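Local coordinates for COPII coat assembly protein SEC16 (Saccharomyces cerevisiae, PDB 3MZK), which helps initiate assembly of the COPII coat for transport vesicles leaving the endoplasmic reticulum, takes part in cargo selection and also acts in autophagy, at residues S237-N242 and F284-T289; S254-V259 and E279-F284; T299-G304 and V319-I324. All coordinates share one frame; numbering follows the deposited sequence.

In the fold
The three contacts lie in the α-helical Sec23-binding domain of Sec16, which probably has the ACE1-type helical fold of its relatives, and all are largely buried and apolar. Interactions 1 and 2 share helix 275-290 and meet at Phe284, which touches helix 231-240 in one and helix 252-261 in the other. Interaction 1 is aromatic and reaches the surface at Tyr239; interaction 2 is fully buried and sets branched aliphatic side chains against phenylalanine rings. Interaction 3, nearest the chain centre, packs helix 294-303 against the loop after it: a methylene lies on a phenylalanine face, two rings meet obliquely and isoleucines pack alongside. Leu300, in segment 299-304, packs on Phe284, Leu288 and Val256, so helix 294-303 touches the other two contacts.

Interaction 1: residues S237-N242 and F284-T289; sequences SFYTNN and FGIFLT
Phe238, Tyr239 and Phe287 build an aromatic cluster between the C-terminal end of helix 231-240 and the later half of helix 275-290. Phe287 is central to it, its CG anti to the backbone N (chi1 163°), which carries the ring between the other two. Phe238 turns its edge to a face of Phe287 in a T-shaped pair, centroids 5.4 Å apart, with CD1 above the middle of the Phe287 ring; nearer its backbone, Phe238 CB lies 3.6 Å from Phe287 CE1. Phe287 in turn directs its own edge at a face of Tyr239, the planes inclined at 66° and Phe287 CD1 3.8 Å from Tyr239 CE2. In this probably ACE1-like domain the cluster joins helices 231-240 and 275-290 to helix 242-250, where Phe238 touches Thr244 and Ala248, and Phe287 touches Ser245 and Ser249. A tyrosine suits the exposed margin because its ring can pack on Phe287 while its polar hydroxyl is tolerated there; the two side chains pass in opposite directions, and Tyr239 OH ends 3.4 Å from Ile286 CG2, beside Phe287 CB. At its far end, Phe238 CE1 meets Phe284 CE2 at 4.1 Å, the two side chains crossing at about a right angle.

Interaction 2: residues S254-V259 and E279-F284; sequences SIVAAV and EFLIEF
Ile255, Val256 and Val259 on one side and Phe280, Leu281 and Phe284 on the other bring helices 252-261 and 275-290 together. The two short segments run nearly antiparallel, at 168°, with axes 11.5 Å apart, a spacing bridged by large phenylalanine rings meeting short branched side chains. This is antiparallel helix packing inside the α-helical, probably ACE1-like, domain.

One interaction is a CH-pi contact. Val259 CG2 sits over a face of Phe280, 4.1 Å from the ring centroid and somewhat toward the rim. A chi1 of 162° swings the Phe280 ring away from its own N and out across the gap between the helices. Its other face is covered from its own helix, one turn on, by Phe284 CB, and the ring is thus sandwiched between a valine methyl and a methylene.

The remaining contacts are van der Waals packing. Val256 divides its two methyls: CG2 comes in at the edge of the Phe284 ring, 3.9 Å from CD1, while CG1 touches Leu281 CD2, also at 3.9 Å, where the two side chains meet crosswise. Ile255 uses its CG2 branch, which is 4.0 Å from Phe280 CZ and 4.2 Å from Phe284 CE1, touching both rings obliquely. Beta-branched residues suit this surface because each offers a methyl close to the backbone without a long, flexible chain.

Other helices complete the surroundings: Leu222 of helix 214-226 touches both Ile255 and Phe280, and Leu300 of helix 294-303 touches Val256 and Phe284. With every touching residue buried and apolar, the pairing probably depends on exclusion of water and on how closely methyls and rings fit.

Interaction 3: residues T299-G304 and V319-I324; sequences TLFIIG and VIFESI
Phe301 and Phe321 have the most surface buried here, and they pack with Phe301 CB over one face of the Phe321 ring. That methylene, Phe301 CB, is 3.6 Å from the centroid of the Phe321 ring and 17° off its normal, a CH-pi contact. The rings themselves are inclined obliquely, planes at 52° and centroids 5.0 Å apart, as the two side chains slide past each other in opposite directions. With chi1 at -169°, Phe321 extends its ring from the loop toward helix 294-303. Beyond this pair, Phe301 CZ reaches Val319 CG1 at 4.3 Å.

Ile302, third in buried surface, works from the next position of the helix. Its CG1 borders Phe321 CZ at 4.4 Å, and its CD1 meets Ile324 CD1 at 3.8 Å, the two isoleucine side chains crossing at about a right angle. Replacing Phe321 by serine would probably leave Phe301 CB without its aromatic cover and open a gap beside Ile302.

The loop is held elsewhere too: the backbone of Phe321 bonds to Ser309, and Ile324 N donates to Asp336 of helix 330-344. Bulky apolar residues suit Val319, Phe321 and Ile324, the loop positions that pack on helix 294-303. Within the probably ACE1-like helical domain, this is an inter-helix loop that folds back on the helix it leaves before helix 330-344 begins.

Interaction 1: residues S237-N242 and F284-T289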
loop_
_atom_site.group_PDB
_atom_site.type_symbol
_atom_site.label_atom_id
_atom_site.label_comp_id
_atom_site.label_asym_id
_atom_site.label_seq_id
_atom_site.Cartn_x
_atom_site.Cartn_y
_atom_site.Cartn_z
ATOM N N SER B 237 18.693 15.417 -13.515
ATOM C CA SER B 237 18.882 16.780 -13.995
ATOM C C SER B 237 20.348 17.203 -13.924
ATOM O O SER B 237 20.836 17.930 -14.791
ATOM C CB SER B 237 18.022 17.755 -13.192
ATOM O OG SER B 237 18.564 17.965 -11.901
ATOM N N PHE B 238 21.042 16.749 -12.884
ATOM C CA PHE B 238 22.453 17.065 -12.706
ATOM C C PHE B 238 23.262 16.744 -13.961
ATOM O O PHE B 238 24.020 17.581 -14.449
ATOM C CB PHE B 238 23.032 16.292 -11.520
ATOM C CG PHE B 238 22.397 16.625 -10.199
ATOM C CD1 PHE B 238 22.551 15.779 -9.112
ATOM C CD2 PHE B 238 21.657 17.782 -10.038
ATOM C CE1 PHE B 238 21.974 16.079 -7.887
ATOM C CE2 PHE B 238 21.076 18.089 -8.814
ATOM C CZ PHE B 238 21.236 17.234 -7.738
ATOM N N TYR B 239 23.094 15.530 -14.477
ATOM C CA TYR B 239 23.866 15.060 -15.625
ATOM C C TYR B 239 23.914 16.071 -16.767
ATOM O O TYR B 239 24.927 16.185 -17.459
ATOM C CB TYR B 239 23.313 13.729 -16.147
ATOM C CG TYR B 239 23.468 12.569 -15.191
ATOM C CD1 TYR B 239 22.358 11.961 -14.622
ATOM C CD2 TYR B 239 24.724 12.081 -14.857
ATOM C CE1 TYR B 239 22.494 10.898 -13.749
ATOM C CE2 TYR B 239 24.870 11.020 -13.985
ATOM C CZ TYR B 239 23.754 10.432 -13.434
ATOM O OH TYR B 239 23.895 9.375 -12.563
ATOM N N THR B 240 22.820 16.802 -16.958
ATOM C CA THR B 240 22.708 17.735 -18.076
ATOM C C THR B 240 23.256 19.128 -17.764
ATOM O O THR B 240 23.667 19.853 -18.671
ATOM C CB THR B 240 21.251 17.871 -18.557
ATOM O OG1 THR B 240 20.450 18.425 -17.505
ATOM C CG2 THR B 240 20.691 16.513 -18.965
ATOM N N ASN B 241 23.262 19.502 -16.488
ATOM C CA ASN B 241 23.759 20.818 -16.089
ATOM C C ASN B 241 25.087 20.758 -15.325
ATOM O O ASN B 241 25.129 20.379 -14.156
ATOM C CB ASN B 241 22.705 21.567 -15.270
ATOM C CG ASN B 241 23.016 23.044 -15.131
ATOM O OD1 ASN B 241 24.179 23.452 -15.151
ATOM N ND2 ASN B 241 21.975 23.858 -14.992
ATOM N N ASN B 242 26.165 21.148 -15.999
ATOM C CA ASN B 242 27.511 21.125 -15.432
ATOM C C ASN B 242 27.661 22.063 -14.240
ATOM O O ASN B 242 28.509 21.847 -13.374
ATOM C CB ASN B 242 28.544 21.471 -16.514
ATOM C CG ASN B 242 29.963 21.515 -15.989
ATOM O OD1 ASN B 242 30.352 20.711 -15.143
ATOM N ND2 ASN B 242 30.749 22.459 -16.496
ATOM N N PHE B 284 21.574 8.861 -6.385
ATOM C CA PHE B 284 22.616 9.840 -6.113
ATOM C C PHE B 284 23.977 9.155 -5.965
ATOM O O PHE B 284 25.015 9.729 -6.303
ATOM C CB PHE B 284 22.275 10.634 -4.848
ATOM C CG PHE B 284 23.101 11.873 -4.666
ATOM C CD1 PHE B 284 23.296 12.409 -3.408
ATOM C CD2 PHE B 284 23.669 12.509 -5.753
ATOM C CE1 PHE B 284 24.055 13.553 -3.234
ATOM C CE2 PHE B 284 24.427 13.648 -5.587
ATOM C CZ PHE B 284 24.618 14.172 -4.326
ATOM N N GLY B 285 23.965 7.927 -5.452
ATOM C CA GLY B 285 25.173 7.127 -5.351
ATOM C C GLY B 285 25.706 6.702 -6.710
ATOM O O GLY B 285 26.875 6.349 -6.843
ATOM N N ILE B 286 24.838 6.728 -7.718
ATOM C CA ILE B 286 25.227 6.433 -9.088
ATOM C C ILE B 286 25.884 7.658 -9.699
ATOM O O ILE B 286 26.984 7.586 -10.236
ATOM C CB ILE B 286 24.012 6.037 -9.943
ATOM C CG1 ILE B 286 23.615 4.589 -9.661
ATOM C CG2 ILE B 286 24.312 6.223 -11.419
ATOM C CD1 ILE B 286 22.260 4.223 -10.197
ATOM N N PHE B 287 25.199 8.789 -9.604
ATOM C CA PHE B 287 25.735 10.051 -10.087
ATOM C C PHE B 287 27.166 10.264 -9.608
ATOM O O PHE B 287 28.046 10.612 -10.393
ATOM C CB PHE B 287 24.848 11.207 -9.624
ATOM C CG PHE B 287 25.501 12.551 -9.720
ATOM C CD1 PHE B 287 25.541 13.230 -10.925
ATOM C CD2 PHE B 287 26.066 13.142 -8.604
ATOM C CE1 PHE B 287 26.140 14.469 -11.013
ATOM C CE2 PHE B 287 26.666 14.381 -8.686
ATOM C CZ PHE B 287 26.702 15.046 -9.892
ATOM N N LEU B 288 27.390 10.051 -8.315
ATOM C CA LEU B 288 28.700 10.278 -7.712
ATOM C C LEU B 288 29.762 9.370 -8.312
ATOM O O LEU B 288 30.906 9.783 -8.506
ATOM C CB LEU B 288 28.637 10.083 -6.194
ATOM C CG LEU B 288 27.836 11.159 -5.463
ATOM C CD1 LEU B 288 27.645 10.805 -3.989
ATOM C CD2 LEU B 288 28.511 12.513 -5.627
ATOM N N THR B 289 29.380 8.130 -8.595
ATOM C CA THR B 289 30.273 7.178 -9.237
ATOM C C THR B 289 30.765 7.724 -10.571
ATOM O O THR B 289 31.968 7.807 -10.813
ATOM C CB THR B 289 29.581 5.831 -9.460
ATOM O OG1 THR B 289 29.264 5.245 -8.191
ATOM C CG2 THR B 289 30.489 4.898 -10.218
#

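Interaction 2: residues S254-V259 and E279-F284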
loop_
_atom_site.group_PDB
_atom_site.type_symbol
_atom_site.label_atom_id
_atom_site.label_comp_id
_atom_site.label_asym_id
_atom_site.label_seq_id
_atom_site.Cartn_x
_atom_site.Cartn_y
_atom_site.Cartn_z
ATOM N N SER B 254 26.267 17.522 2.809
ATOM C CA SER B 254 25.190 18.289 3.428
ATOM C C SER B 254 23.841 17.979 2.790
ATOM O O SER B 254 22.803 18.085 3.437
ATOM C CB SER B 254 25.482 19.789 3.353
ATOM O OG SER B 254 25.731 20.194 2.018
ATOM N N ILE B 255 23.864 17.601 1.516
ATOM C CA ILE B 255 22.645 17.246 0.798
ATOM C C ILE B 255 22.007 15.990 1.388
ATOM O O ILE B 255 20.852 15.999 1.796
ATOM C CB ILE B 255 22.920 17.010 -0.695
ATOM C CG1 ILE B 255 23.426 18.294 -1.352
ATOM C CG2 ILE B 255 21.670 16.512 -1.389
ATOM C CD1 ILE B 255 23.700 18.153 -2.834
ATOM N N VAL B 256 22.771 14.909 1.431
ATOM C CA VAL B 256 22.289 13.671 2.017
ATOM C C VAL B 256 21.873 13.896 3.469
ATOM O O VAL B 256 20.853 13.381 3.917
ATOM C CB VAL B 256 23.356 12.554 1.922
ATOM C CG1 VAL B 256 22.867 11.277 2.594
ATOM C CG2 VAL B 256 23.688 12.287 0.472
ATOM N N ALA B 257 22.663 14.681 4.197
ATOM C CA ALA B 257 22.383 14.967 5.603
ATOM C C ALA B 257 21.035 15.661 5.775
ATOM O O ALA B 257 20.305 15.382 6.724
ATOM C CB ALA B 257 23.501 15.804 6.217
ATOM N N ALA B 258 20.712 16.557 4.851
ATOM C CA ALA B 258 19.432 17.252 4.874
ATOM C C ALA B 258 18.282 16.271 4.699
ATOM O O ALA B 258 17.282 16.337 5.416
ATOM C CB ALA B 258 19.381 18.323 3.798
ATOM N N VAL B 259 18.429 15.357 3.745
ATOM C CA VAL B 259 17.396 14.364 3.486
ATOM C C VAL B 259 17.166 13.462 4.694
ATOM O O VAL B 259 16.032 13.268 5.124
ATOM C CB VAL B 259 17.730 13.503 2.254
ATOM C CG1 VAL B 259 16.785 12.318 2.161
ATOM C CG2 VAL B 259 17.667 14.343 0.991
ATOM N N GLU B 279 15.417 5.384 -3.005
ATOM C CA GLU B 279 15.662 5.746 -4.400
ATOM C C GLU B 279 16.716 6.841 -4.486
ATOM O O GLU B 279 17.659 6.753 -5.270
ATOM C CB GLU B 279 14.396 6.237 -5.094
ATOM C CG GLU B 279 13.223 5.276 -5.091
ATOM C CD GLU B 279 11.986 5.888 -5.734
ATOM O OE1 GLU B 279 12.139 6.573 -6.769
ATOM O OE2 GLU B 279 10.870 5.703 -5.199
ATOM N N PHE B 280 16.546 7.878 -3.674
ATOM C CA PHE B 280 17.466 9.009 -3.679
ATOM C C PHE B 280 18.910 8.599 -3.403
ATOM O O PHE B 280 19.839 9.107 -4.028
ATOM C CB PHE B 280 17.034 10.065 -2.662
ATOM C CG PHE B 280 18.124 11.017 -2.296
ATOM C CD1 PHE B 280 18.503 12.020 -3.165
ATOM C CD2 PHE B 280 18.789 10.896 -1.094
ATOM C CE1 PHE B 280 19.519 12.892 -2.834
ATOM C CE2 PHE B 280 19.806 11.763 -0.761
ATOM C CZ PHE B 280 20.169 12.761 -1.634
ATOM N N LEU B 281 19.100 7.689 -2.456
ATOM C CA LEU B 281 20.444 7.277 -2.076
ATOM C C LEU B 281 21.138 6.525 -3.207
ATOM O O LEU B 281 22.306 6.770 -3.511
ATOM C CB LEU B 281 20.413 6.429 -0.804
ATOM C CG LEU B 281 20.118 7.194 0.489
ATOM C CD1 LEU B 281 20.102 6.263 1.684
ATOM C CD2 LEU B 281 21.142 8.283 0.682
ATOM N N ILE B 282 20.412 5.614 -3.839
ATOM C CA ILE B 282 20.968 4.853 -4.942
ATOM C C ILE B 282 21.167 5.724 -6.186
ATOM O O ILE B 282 22.253 5.755 -6.757
ATOM C CB ILE B 282 20.101 3.641 -5.252
ATOM C CG1 ILE B 282 19.992 2.767 -4.001
ATOM C CG2 ILE B 282 20.681 2.860 -6.414
ATOM C CD1 ILE B 282 19.063 1.588 -4.157
ATOM N N GLU B 283 20.128 6.443 -6.594
ATOM C CA GLU B 283 20.239 7.354 -7.733
ATOM C C GLU B 283 21.407 8.326 -7.588
ATOM O O GLU B 283 22.137 8.585 -8.545
ATOM C CB GLU B 283 18.941 8.135 -7.916
ATOM C CG GLU B 283 17.839 7.320 -8.550
ATOM C CD GLU B 283 18.206 6.868 -9.941
ATOM O OE1 GLU B 283 18.657 7.720 -10.735
ATOM O OE2 GLU B 283 18.060 5.664 -10.238
ATOM N N PHE B 284 21.574 8.861 -6.385
ATOM C CA PHE B 284 22.616 9.840 -6.113
ATOM C C PHE B 284 23.977 9.155 -5.965
ATOM O O PHE B 284 25.015 9.729 -6.303
ATOM C CB PHE B 284 22.275 10.634 -4.848
ATOM C CG PHE B 284 23.101 11.873 -4.666
ATOM C CD1 PHE B 284 23.296 12.409 -3.408
ATOM C CD2 PHE B 284 23.669 12.509 -5.753
ATOM C CE1 PHE B 284 24.055 13.553 -3.234
ATOM C CE2 PHE B 284 24.427 13.648 -5.587
ATOM C CZ PHE B 284 24.618 14.172 -4.326
#

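Interaction 3: residues T299-G304 and V319-I324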
loop_
_atom_site.group_PDB
_atom_site.type_symbol
_atom_site.label_atom_id
_atom_site.label_comp_id
_atom_site.label_asym_id
_atom_site.label_seq_id
_atom_site.Cartn_x
_atom_site.Cartn_y
_atom_site.Cartn_z
ATOM N N THR B 299 29.483 5.504 0.438
ATOM C CA THR B 299 28.849 6.011 1.652
ATOM C C THR B 299 27.324 5.912 1.521
ATOM O O THR B 299 26.656 5.339 2.384
ATOM C CB THR B 299 29.280 7.466 1.955
ATOM O OG1 THR B 299 30.708 7.540 2.021
ATOM C CG2 THR B 299 28.708 7.940 3.272
ATOM N N LEU B 300 26.781 6.441 0.427
ATOM C CA LEU B 300 25.336 6.384 0.201
ATOM C C LEU B 300 24.812 4.952 0.152
ATOM O O LEU B 300 23.766 4.659 0.727
ATOM C CB LEU B 300 24.930 7.146 -1.066
ATOM C CG LEU B 300 25.479 8.571 -1.194
ATOM C CD1 LEU B 300 24.673 9.372 -2.203
ATOM C CD2 LEU B 300 25.491 9.269 0.156
ATOM N N PHE B 301 25.540 4.066 -0.522
ATOM C CA PHE B 301 25.133 2.664 -0.647
ATOM C C PHE B 301 25.100 1.970 0.709
ATOM O O PHE B 301 24.203 1.167 0.986
ATOM C CB PHE B 301 26.065 1.902 -1.600
ATOM C CG PHE B 301 25.981 2.358 -3.028
ATOM C CD1 PHE B 301 24.815 2.922 -3.525
ATOM C CD2 PHE B 301 27.073 2.230 -3.874
ATOM C CE1 PHE B 301 24.737 3.345 -4.849
ATOM C CE2 PHE B 301 27.002 2.652 -5.201
ATOM C CZ PHE B 301 25.832 3.209 -5.689
ATOM N N ILE B 302 26.087 2.281 1.545
ATOM C CA ILE B 302 26.144 1.760 2.907
ATOM C C ILE B 302 24.925 2.195 3.723
ATOM O O ILE B 302 24.247 1.370 4.347
ATOM C CB ILE B 302 27.421 2.229 3.619
ATOM C CG1 ILE B 302 28.646 1.565 2.989
ATOM C CG2 ILE B 302 27.354 1.914 5.101
ATOM C CD1 ILE B 302 29.963 2.236 3.336
ATOM N N ILE B 303 24.646 3.495 3.717
ATOM C CA ILE B 303 23.480 4.018 4.415
ATOM C C ILE B 303 22.212 3.353 3.901
ATOM O O ILE B 303 21.304 3.049 4.671
ATOM C CB ILE B 303 23.351 5.537 4.242
ATOM C CG1 ILE B 303 24.581 6.245 4.803
ATOM C CG2 ILE B 303 22.100 6.046 4.929
ATOM C CD1 ILE B 303 24.616 7.722 4.492
ATOM N N GLY B 304 22.156 3.128 2.592
ATOM C CA GLY B 304 20.991 2.529 1.970
ATOM C C GLY B 304 20.925 1.030 2.159
ATOM O O GLY B 304 19.978 0.382 1.719
ATOM N N VAL B 319 26.106 0.696 -13.096
ATOM C CA VAL B 319 26.900 0.873 -11.885
ATOM C C VAL B 319 26.817 -0.338 -10.957
ATOM O O VAL B 319 25.747 -0.908 -10.758
ATOM C CB VAL B 319 26.492 2.157 -11.136
ATOM C CG1 VAL B 319 26.932 2.099 -9.679
ATOM C CG2 VAL B 319 27.072 3.380 -11.838
ATOM N N ILE B 320 27.960 -0.726 -10.400
ATOM C CA ILE B 320 28.044 -1.897 -9.532
ATOM C C ILE B 320 28.583 -1.534 -8.141
ATOM O O ILE B 320 29.528 -0.758 -8.022
ATOM C CB ILE B 320 28.940 -2.984 -10.179
ATOM C CG1 ILE B 320 28.304 -3.484 -11.477
ATOM C CG2 ILE B 320 29.188 -4.146 -9.224
ATOM C CD1 ILE B 320 29.128 -4.529 -12.199
ATOM N N PHE B 321 27.974 -2.081 -7.093
ATOM C CA PHE B 321 28.511 -1.926 -5.746
ATOM C C PHE B 321 29.277 -3.187 -5.395
ATOM O O PHE B 321 28.733 -4.096 -4.767
ATOM C CB PHE B 321 27.400 -1.705 -4.724
ATOM C CG PHE B 321 27.894 -1.291 -3.364
ATOM C CD1 PHE B 321 27.146 -1.567 -2.221
ATOM C CD2 PHE B 321 29.094 -0.607 -3.228
ATOM C CE1 PHE B 321 27.593 -1.182 -0.965
ATOM C CE2 PHE B 321 29.555 -0.218 -1.978
ATOM C CZ PHE B 321 28.808 -0.505 -0.843
ATOM N N GLU B 322 30.545 -3.223 -5.802
ATOM C CA GLU B 322 31.383 -4.420 -5.724
ATOM C C GLU B 322 32.182 -4.457 -4.420
ATOM O O GLU B 322 32.385 -5.523 -3.834
ATOM C CB GLU B 322 32.326 -4.457 -6.935
ATOM C CG GLU B 322 33.002 -5.793 -7.218
ATOM C CD GLU B 322 33.910 -5.742 -8.449
ATOM O OE1 GLU B 322 34.000 -4.670 -9.088
ATOM O OE2 GLU B 322 34.537 -6.775 -8.777
ATOM N N SER B 323 32.615 -3.284 -3.963
ATOM C CA SER B 323 33.403 -3.168 -2.739
ATOM C C SER B 323 33.420 -1.736 -2.215
ATOM O O SER B 323 33.279 -0.777 -2.975
ATOM C CB SER B 323 34.835 -3.594 -3.007
ATOM O OG SER B 323 35.422 -2.715 -3.951
ATOM N N ILE B 324 33.618 -1.593 -0.912
ATOM C CA ILE B 324 33.735 -0.275 -0.301
ATOM C C ILE B 324 35.157 0.258 -0.503
ATOM O O ILE B 324 36.102 -0.210 0.130
ATOM C CB ILE B 324 33.350 -0.322 1.197
ATOM C CG1 ILE B 324 31.981 -0.992 1.359
ATOM C CG2 ILE B 324 33.339 1.073 1.802
ATOM C CD1 ILE B 324 31.548 -1.157 2.781
#